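PDB 5BSZ: N-methyltransferase, which probably transfers a methyl group from S-adenosylmethionine to the amino nitrogen of a deoxysugar in the making of kedarcidin. Local coordinates for residues R38-E43 / T231-P236; S117-A122 / E214-A219; D147-W150 / T154-D157. One frame throughout, in Å; residues are numbered along the deposited sequence.

Contact 1: residues R38-E43 / T231-P236; sequences RRVVRE and TDVGQP
V40, on helix 30-44, and V233, in the irregular loop between strands 225-230 and 240-245, make the nearest backbone approach, their CA atoms 8.3 Å apart, so side chains alone bridge the gap. V40 CG2 meets V233 CG2 at 3.9 Å; short branched valines suit a buried place where the backbones stay at that spacing. V40 also packs on V242 and V233 on L240, both of strand 240-245, so the contact fastens the helix to a loop at one end of the mixed sheet. R39, the residue before V40 on the helix, reaches across with CG anti to its backbone N (chi1 -179°) and a bend at chi3. Its NH1 forms a salt bridge to D232 OD2 at 2.6 Å. That oxygen lies at the guanidinium edge, near its plane, yet the two flat groups are turned 65° apart. A water bridges the same pair by a second path: it accepts from R39 NH1 at 3.1 Å and donates to D232 OD1 at 2.8 Å. V233 CG1 covers one guanidinium face, beside NE, which is buried and has no partner in the model. With both carboxylate oxygens engaged, D232 probably balances the charge of R39 at the exposed side, the valines packed further in.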
# COMPACT_ATOMS: atom_id res chain seq x y z
N ARG A 38 -36.40 6.46 -22.28
CA ARG A 38 -37.73 6.04 -22.74
C ARG A 38 -38.43 7.21 -23.46
O ARG A 38 -38.95 7.10 -24.58
CB ARG A 38 -38.58 5.54 -21.56
CG ARG A 38 -40.02 5.18 -21.96
CD ARG A 38 -40.98 5.12 -20.77
NE ARG A 38 -41.36 6.48 -20.44
CZ ARG A 38 -42.22 7.21 -21.16
NH1 ARG A 38 -42.92 6.68 -22.16
NH2 ARG A 38 -42.41 8.49 -20.83
N ARG A 39 -38.39 8.36 -22.80
CA ARG A 39 -39.10 9.56 -23.24
C ARG A 39 -38.54 10.09 -24.53
O ARG A 39 -39.29 10.36 -25.48
CB ARG A 39 -39.03 10.62 -22.13
CG ARG A 39 -39.75 11.92 -22.40
CD ARG A 39 -39.35 12.98 -21.37
NE ARG A 39 -38.98 14.20 -22.08
CZ ARG A 39 -39.13 15.43 -21.61
NH1 ARG A 39 -38.77 16.46 -22.37
NH2 ARG A 39 -39.62 15.64 -20.40
N VAL A 40 -37.22 10.26 -24.60
CA VAL A 40 -36.58 10.81 -25.79
C VAL A 40 -36.76 9.86 -27.00
O VAL A 40 -36.93 10.27 -28.14
CB VAL A 40 -35.07 11.04 -25.51
CG1 VAL A 40 -34.33 11.23 -26.81
CG2 VAL A 40 -34.83 12.23 -24.59
N VAL A 41 -36.67 8.55 -26.76
CA VAL A 41 -36.90 7.54 -27.80
C VAL A 41 -38.39 7.53 -28.28
O VAL A 41 -38.65 7.60 -29.48
CB VAL A 41 -36.50 6.14 -27.29
CG1 VAL A 41 -36.99 5.03 -28.23
CG2 VAL A 41 -34.96 6.07 -27.17
N ARG A 42 -39.33 7.48 -27.36
CA ARG A 42 -40.74 7.39 -27.74
C ARG A 42 -41.24 8.66 -28.42
O ARG A 42 -42.04 8.57 -29.35
CB ARG A 42 -41.58 6.96 -26.57
CG ARG A 42 -41.37 5.51 -26.15
CD ARG A 42 -42.11 4.57 -27.09
NE ARG A 42 -41.91 3.16 -26.75
CZ ARG A 42 -42.43 2.55 -25.69
NH1 ARG A 42 -43.20 3.18 -24.82
NH2 ARG A 42 -42.19 1.27 -25.47
N GLU A 43 -40.72 9.82 -28.05
CA GLU A 43 -41.02 11.03 -28.81
C GLU A 43 -40.65 10.92 -30.27
O GLU A 43 -41.31 11.55 -31.09
CB GLU A 43 -40.30 12.30 -28.34
CG GLU A 43 -40.66 12.79 -26.96
CD GLU A 43 -39.84 14.01 -26.52
OE1 GLU A 43 -38.64 14.16 -26.82
OE2 GLU A 43 -40.40 14.83 -25.77
N THR A 231 -31.61 19.72 -23.45
CA THR A 231 -31.27 20.21 -22.09
C THR A 231 -32.34 20.03 -21.00
O THR A 231 -32.09 20.26 -19.82
CB THR A 231 -30.86 21.68 -22.16
OG1 THR A 231 -31.99 22.45 -22.57
CG2 THR A 231 -29.77 21.84 -23.21
N ASP A 232 -33.51 19.52 -21.38
CA ASP A 232 -34.57 19.29 -20.41
C ASP A 232 -34.57 17.83 -19.97
O ASP A 232 -35.46 17.39 -19.24
CB ASP A 232 -35.94 19.72 -20.98
CG ASP A 232 -36.26 19.06 -22.32
OD1 ASP A 232 -35.37 18.96 -23.20
OD2 ASP A 232 -37.41 18.64 -22.52
N VAL A 233 -33.58 17.05 -20.39
CA VAL A 233 -33.39 15.72 -19.84
C VAL A 233 -31.91 15.58 -19.60
O VAL A 233 -31.14 16.43 -20.02
CB VAL A 233 -33.83 14.62 -20.86
CG1 VAL A 233 -35.33 14.41 -20.79
CG2 VAL A 233 -33.40 14.99 -22.29
N GLY A 234 -31.48 14.49 -18.96
CA GLY A 234 -30.06 14.39 -18.57
C GLY A 234 -29.76 15.28 -17.37
O GLY A 234 -30.67 15.87 -16.82
N GLN A 235 -28.51 15.32 -16.93
CA GLN A 235 -28.09 16.12 -15.79
C GLN A 235 -28.08 17.59 -16.17
O GLN A 235 -27.88 17.95 -17.36
CB GLN A 235 -26.71 15.65 -15.28
CG GLN A 235 -26.70 14.17 -14.89
CD GLN A 235 -25.57 13.72 -14.00
OE1 GLN A 235 -25.16 12.53 -13.99
NE2 GLN A 235 -25.07 14.65 -13.20
N PRO A 236 -28.36 18.45 -15.18
CA PRO A 236 -28.25 19.90 -15.41
C PRO A 236 -26.87 20.28 -15.93
O PRO A 236 -25.88 19.74 -15.45
CB PRO A 236 -28.50 20.49 -14.01
CG PRO A 236 -29.45 19.51 -13.40
CD PRO A 236 -28.91 18.18 -13.84
O HOH W 1 -36.48 16.74 -24.45

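Contact 2: residues S117-A122 / E214-A219. With SAH (S-adenosyl-L-homocysteine), chain B.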
# COMPACT_ATOMS: atom_id res chain seq x y z
N SER A 117 -20.30 7.02 -20.01
CA SER A 117 -19.45 5.89 -20.35
C SER A 117 -18.74 6.06 -21.70
O SER A 117 -17.62 5.57 -21.88
CB SER A 117 -20.26 4.59 -20.35
OG SER A 117 -20.68 4.31 -19.03
N ILE A 118 -19.32 6.87 -22.57
CA ILE A 118 -18.73 7.06 -23.87
C ILE A 118 -17.36 7.76 -23.79
O ILE A 118 -16.57 7.62 -24.70
CB ILE A 118 -19.65 7.69 -24.97
CG1 ILE A 118 -19.17 7.17 -26.37
CG2 ILE A 118 -19.74 9.18 -24.88
CD1 ILE A 118 -20.16 7.35 -27.49
N ALA A 119 -17.09 8.42 -22.67
CA ALA A 119 -15.88 9.24 -22.48
C ALA A 119 -14.74 8.40 -21.98
O ALA A 119 -13.63 8.88 -21.79
CB ALA A 119 -16.19 10.38 -21.52
N TYR A 120 -14.89 7.09 -21.92
CA TYR A 120 -13.72 6.24 -22.08
C TYR A 120 -12.97 6.43 -23.41
O TYR A 120 -11.80 6.12 -23.49
CB TYR A 120 -14.10 4.75 -21.92
CG TYR A 120 -14.39 4.27 -20.51
CD1 TYR A 120 -13.49 3.43 -19.84
CD2 TYR A 120 -15.50 4.64 -19.84
CE1 TYR A 120 -13.75 2.96 -18.57
CE2 TYR A 120 -15.77 4.20 -18.56
CZ TYR A 120 -14.89 3.38 -17.92
OH TYR A 120 -15.22 2.96 -16.67
N ALA A 121 -13.65 6.96 -24.43
CA ALA A 121 -12.96 7.30 -25.66
C ALA A 121 -11.85 8.28 -25.32
O ALA A 121 -12.10 9.25 -24.62
CB ALA A 121 -13.93 7.93 -26.65
N ALA A 122 -10.68 8.05 -25.88
CA ALA A 122 -9.51 8.86 -25.53
C ALA A 122 -9.37 10.13 -26.38
O ALA A 122 -8.72 11.07 -25.94
CB ALA A 122 -8.26 8.01 -25.60
N GLU A 214 -19.37 20.24 -29.33
CA GLU A 214 -19.26 20.12 -30.80
C GLU A 214 -18.80 18.74 -31.19
O GLU A 214 -19.08 18.27 -32.31
CB GLU A 214 -18.17 21.00 -31.46
CG GLU A 214 -17.92 22.41 -31.00
CD GLU A 214 -17.24 22.55 -29.66
OE1 GLU A 214 -15.99 22.73 -29.53
OE2 GLU A 214 -18.05 22.62 -28.73
N ASP A 215 -17.93 18.15 -30.35
CA ASP A 215 -17.31 16.86 -30.71
C ASP A 215 -18.38 15.76 -30.69
O ASP A 215 -18.33 14.81 -31.48
CB ASP A 215 -16.22 16.49 -29.70
CG ASP A 215 -14.92 17.22 -29.96
OD1 ASP A 215 -14.96 18.08 -30.86
OD2 ASP A 215 -13.89 16.88 -29.31
N TYR A 216 -19.32 15.87 -29.76
CA TYR A 216 -20.39 14.84 -29.65
C TYR A 216 -21.36 14.96 -30.83
O TYR A 216 -21.79 14.00 -31.45
CB TYR A 216 -21.17 15.09 -28.37
CG TYR A 216 -20.49 14.55 -27.07
CD1 TYR A 216 -20.48 13.20 -26.76
CD2 TYR A 216 -19.90 15.42 -26.15
CE1 TYR A 216 -19.87 12.71 -25.60
CE2 TYR A 216 -19.30 14.94 -24.97
CZ TYR A 216 -19.31 13.57 -24.70
OH TYR A 216 -18.75 13.10 -23.55
N LEU A 217 -21.72 16.20 -31.14
CA LEU A 217 -22.66 16.49 -32.23
C LEU A 217 -22.03 16.04 -33.54
O LEU A 217 -22.71 15.40 -34.34
CB LEU A 217 -23.01 17.98 -32.28
CG LEU A 217 -23.84 18.46 -31.11
CD1 LEU A 217 -23.86 20.00 -31.12
CD2 LEU A 217 -25.27 17.96 -31.16
N ALA A 218 -20.74 16.33 -33.69
CA ALA A 218 -19.97 15.95 -34.87
C ALA A 218 -19.93 14.46 -35.10
O ALA A 218 -20.04 13.96 -36.23
CB ALA A 218 -18.55 16.48 -34.82
N ALA A 219 -19.70 13.74 -34.00
CA ALA A 219 -19.65 12.30 -34.03
C ALA A 219 -20.97 11.74 -34.52
O ALA A 219 -20.94 10.74 -35.26
CB ALA A 219 -19.32 11.72 -32.64
N SAH B . -23.81 2.61 -18.19
CA SAH B . -23.54 2.00 -16.83
CB SAH B . -22.05 1.69 -16.56
CG SAH B . -21.21 2.55 -15.66
SD SAH B . -19.53 2.09 -15.38
C SAH B . -24.25 2.89 -15.86
O SAH B . -24.74 3.97 -16.14
OXT SAH B . -24.49 2.46 -14.77
C5' SAH B . -18.75 2.09 -16.97
C4' SAH B . -18.83 0.68 -17.59
O4' SAH B . -18.26 0.68 -18.91
C3' SAH B . -18.02 -0.35 -16.82
O3' SAH B . -18.91 -1.40 -16.44
C2' SAH B . -16.97 -0.91 -17.77
O2' SAH B . -16.77 -2.34 -17.61
C1' SAH B . -17.54 -0.53 -19.11
N9 SAH B . -16.55 -0.33 -20.18
C8 SAH B . -15.33 0.29 -20.10
N7 SAH B . -14.70 0.25 -21.29
C5 SAH B . -15.51 -0.45 -22.13
C6 SAH B . -15.42 -0.86 -23.53
N6 SAH B . -14.31 -0.50 -24.18
N1 SAH B . -16.48 -1.54 -24.04
C2 SAH B . -17.55 -1.89 -23.31
N3 SAH B . -17.71 -1.54 -22.02
C4 SAH B . -16.74 -0.83 -21.40
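I118 and Y216 run alongside each other, pointing opposite ways, and the methyl CG2 of I118 arrives at the edge of the phenol ring, in its plane, 3.6 Å from CE1. This is an edge contact between hydrocarbon surfaces; Y216 is also stacked with F241. With the tyrosine CG anti to the carbonyl carbon (chi1 -80°), the ring extends so that its hydroxyl end comes near A119, whose CB stands 4.3 Å from Y216 OH. Alanine suits that place because its small methyl lets the phenol end approach, while OH probably accepts a hydrogen bond from W149 N. I118 and A119 of the 3-10 segment 117-120 face Y216, while S117 and Y120 face the ligand. The C8 end of the adenine of S-adenosylhomocysteine points at a face of the Y120 ring, the two planes steeply inclined, with C8 3.5 Å above the tyrosine plane toward the rim. S117 OG lies 3.6 Å from C5' of the ligand while hydrogen-bonded to L114 O. Around the contact, I118 also packs on L127, A130, V131 and M134 of helix 124-135, the backbone of A119 bonds with T209 at the end of strand 198-209, and Y120 makes backbone hydrogen bonds to the second subunit. The contact thus packs helix 213-222 against the loop between strand 110-113 and helix 124-135 in the Rossmann-like domain.

Contact 3: residues D147-W150 / T154-D157; sequences DPWW and TFLD. With THM (thymidine), chain G.
W150 and F155 bring their CA atoms to 5.2 Å, because the chain doubles back within one loop and sets its two irregular arms side by side. CB of W150 packs on CB of F155 at 4.0 Å, and T154 OG1 lies in the plane of the indole at its edge, 3.5 Å from W150 CE3; that hydroxyl is itself bonded to S151 N. With CG anti to the carbonyl carbon (chi1 -53°), the W150 indole lies against one face of the thymine of bound thymidine, nearly parallel to it, with N3 3.4 Å above the ring centre. L156 covers the opposite face of the base, its CG 3.4 Å from N3. The base edge is read by backbone: thymidine N3 donates to T154 O in an almost straight bond of 3.0 Å (178°), and L156 N donates to O2. This is consistent with holding the nucleoside part of a nucleotide-linked sugar substrate. With an alanine here in place of W150, the thymine would probably lose its stacking surface and be freer to tilt on its hydrogen bonds. Beside this stack, W149 CZ2 touches the F155 ring edge. The loop runs from strand 143-146 of the mixed sheet to strand 160-166 of the antiparallel sheet; D147 forms a salt bridge with R238 and a hydrogen bond with T115 N, while W149 NE1 hydrogen-bonds S185 OG and D157 forms a salt bridge with R180, both on the antiparallel sheet side.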
# COMPACT_ATOMS: atom_id res chain seq x y z
N ASP A 147 -25.69 9.88 -22.97
CA ASP A 147 -25.56 10.63 -21.74
C ASP A 147 -24.07 10.96 -21.61
O ASP A 147 -23.27 10.12 -21.21
CB ASP A 147 -26.04 9.79 -20.55
CG ASP A 147 -25.96 10.54 -19.20
OD1 ASP A 147 -25.75 11.78 -19.20
OD2 ASP A 147 -26.07 9.85 -18.14
N PRO A 148 -23.68 12.16 -22.06
CA PRO A 148 -22.28 12.52 -22.19
C PRO A 148 -21.63 12.68 -20.82
O PRO A 148 -22.33 12.83 -19.82
CB PRO A 148 -22.33 13.86 -22.93
CG PRO A 148 -23.56 14.48 -22.38
CD PRO A 148 -24.54 13.34 -22.25
N TRP A 149 -20.31 12.59 -20.79
CA TRP A 149 -19.56 13.05 -19.60
C TRP A 149 -19.46 14.57 -19.73
O TRP A 149 -19.95 15.16 -20.74
CB TRP A 149 -18.19 12.37 -19.59
CG TRP A 149 -17.33 12.72 -18.39
CD1 TRP A 149 -16.08 13.27 -18.45
CD2 TRP A 149 -17.64 12.60 -17.00
NE1 TRP A 149 -15.61 13.49 -17.19
CE2 TRP A 149 -16.55 13.09 -16.28
CE3 TRP A 149 -18.73 12.11 -16.28
CZ2 TRP A 149 -16.52 13.12 -14.88
CZ3 TRP A 149 -18.68 12.12 -14.89
CH2 TRP A 149 -17.59 12.66 -14.21
N TRP A 150 -18.90 15.20 -18.68
CA TRP A 150 -18.64 16.64 -18.65
C TRP A 150 -17.73 17.12 -19.76
O TRP A 150 -16.97 16.35 -20.35
CB TRP A 150 -18.20 17.12 -17.25
CG TRP A 150 -19.17 16.70 -16.18
CD1 TRP A 150 -19.03 15.63 -15.30
CD2 TRP A 150 -20.45 17.27 -15.90
NE1 TRP A 150 -20.16 15.52 -14.48
CE2 TRP A 150 -21.03 16.53 -14.83
CE3 TRP A 150 -21.17 18.36 -16.44
CZ2 TRP A 150 -22.30 16.84 -14.32
CZ3 TRP A 150 -22.42 18.67 -15.90
CH2 TRP A 150 -22.97 17.92 -14.86
N THR A 154 -17.77 22.59 -18.31
CA THR A 154 -18.70 22.22 -17.27
C THR A 154 -18.08 21.34 -16.19
O THR A 154 -18.66 21.17 -15.14
CB THR A 154 -19.97 21.58 -17.84
OG1 THR A 154 -19.63 20.52 -18.75
CG2 THR A 154 -20.81 22.65 -18.63
N PHE A 155 -16.91 20.76 -16.43
CA PHE A 155 -16.29 19.97 -15.38
C PHE A 155 -15.92 20.89 -14.23
O PHE A 155 -15.38 21.97 -14.46
CB PHE A 155 -15.06 19.25 -15.90
CG PHE A 155 -14.34 18.44 -14.86
CD1 PHE A 155 -14.88 17.23 -14.42
CD2 PHE A 155 -13.22 18.93 -14.24
CE1 PHE A 155 -14.27 16.50 -13.41
CE2 PHE A 155 -12.56 18.18 -13.27
CZ PHE A 155 -13.09 16.97 -12.84
N LEU A 156 -16.19 20.46 -13.01
CA LEU A 156 -15.96 21.28 -11.82
C LEU A 156 -14.79 20.70 -11.08
O LEU A 156 -14.84 19.57 -10.70
CB LEU A 156 -17.19 21.25 -10.90
CG LEU A 156 -18.39 21.95 -11.56
CD1 LEU A 156 -19.59 21.86 -10.62
CD2 LEU A 156 -18.07 23.38 -12.04
N ASP A 157 -13.75 21.49 -10.88
CA ASP A 157 -12.60 21.14 -10.06
C ASP A 157 -13.08 21.10 -8.60
O ASP A 157 -14.08 21.70 -8.24
CB ASP A 157 -11.53 22.22 -10.25
CG ASP A 157 -11.29 22.51 -11.73
OD1 ASP A 157 -10.77 21.58 -12.38
OD2 ASP A 157 -11.65 23.59 -12.27
O5' THM G . -20.31 12.86 -9.77
C5' THM G . -19.20 13.65 -9.31
C4' THM G . -18.36 14.17 -10.48
O4' THM G . -19.27 15.07 -11.12
C3' THM G . -17.10 15.01 -10.14
O3' THM G . -15.90 14.47 -10.73
C2' THM G . -17.34 16.46 -10.63
C1' THM G . -18.58 16.26 -11.52
N1 THM G . -19.57 17.33 -11.71
C2 THM G . -19.12 18.24 -12.68
O2 THM G . -17.98 18.03 -13.13
N3 THM G . -19.83 19.28 -13.09
C4 THM G . -21.06 19.49 -12.62
O4 THM G . -21.75 20.49 -13.03
C5 THM G . -21.57 18.53 -11.61
C5M THM G . -22.96 18.84 -11.12
C6 THM G . -20.81 17.45 -11.20

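How the contacts relate
Contact 2 is wholly buried, whereas contacts 1 and 3 are partly so: contact 1 ends in a solvent-side ion pair and contact 3 in a nucleoside pocket. Their chemistry follows: a charge pair and water at the exposed side, aliphatic against aromatic in the core, flat stacking plus backbone hydrogen bonds at the ligand. Contact 3 joins the others. W150 touches Q235 and P236 of contact 1, and P148 and W149 lie against Y216 and A119 of contact 2; contacts 1 and 2 stay about 9 Å apart at their nearest atoms. Strand 225-230 runs from the helix of contact 2 to the loop of contact 1. S117 and Y120 of contact 2 belong to the S-adenosylhomocysteine pocket, and contact 3 forms part of the thymidine pocket.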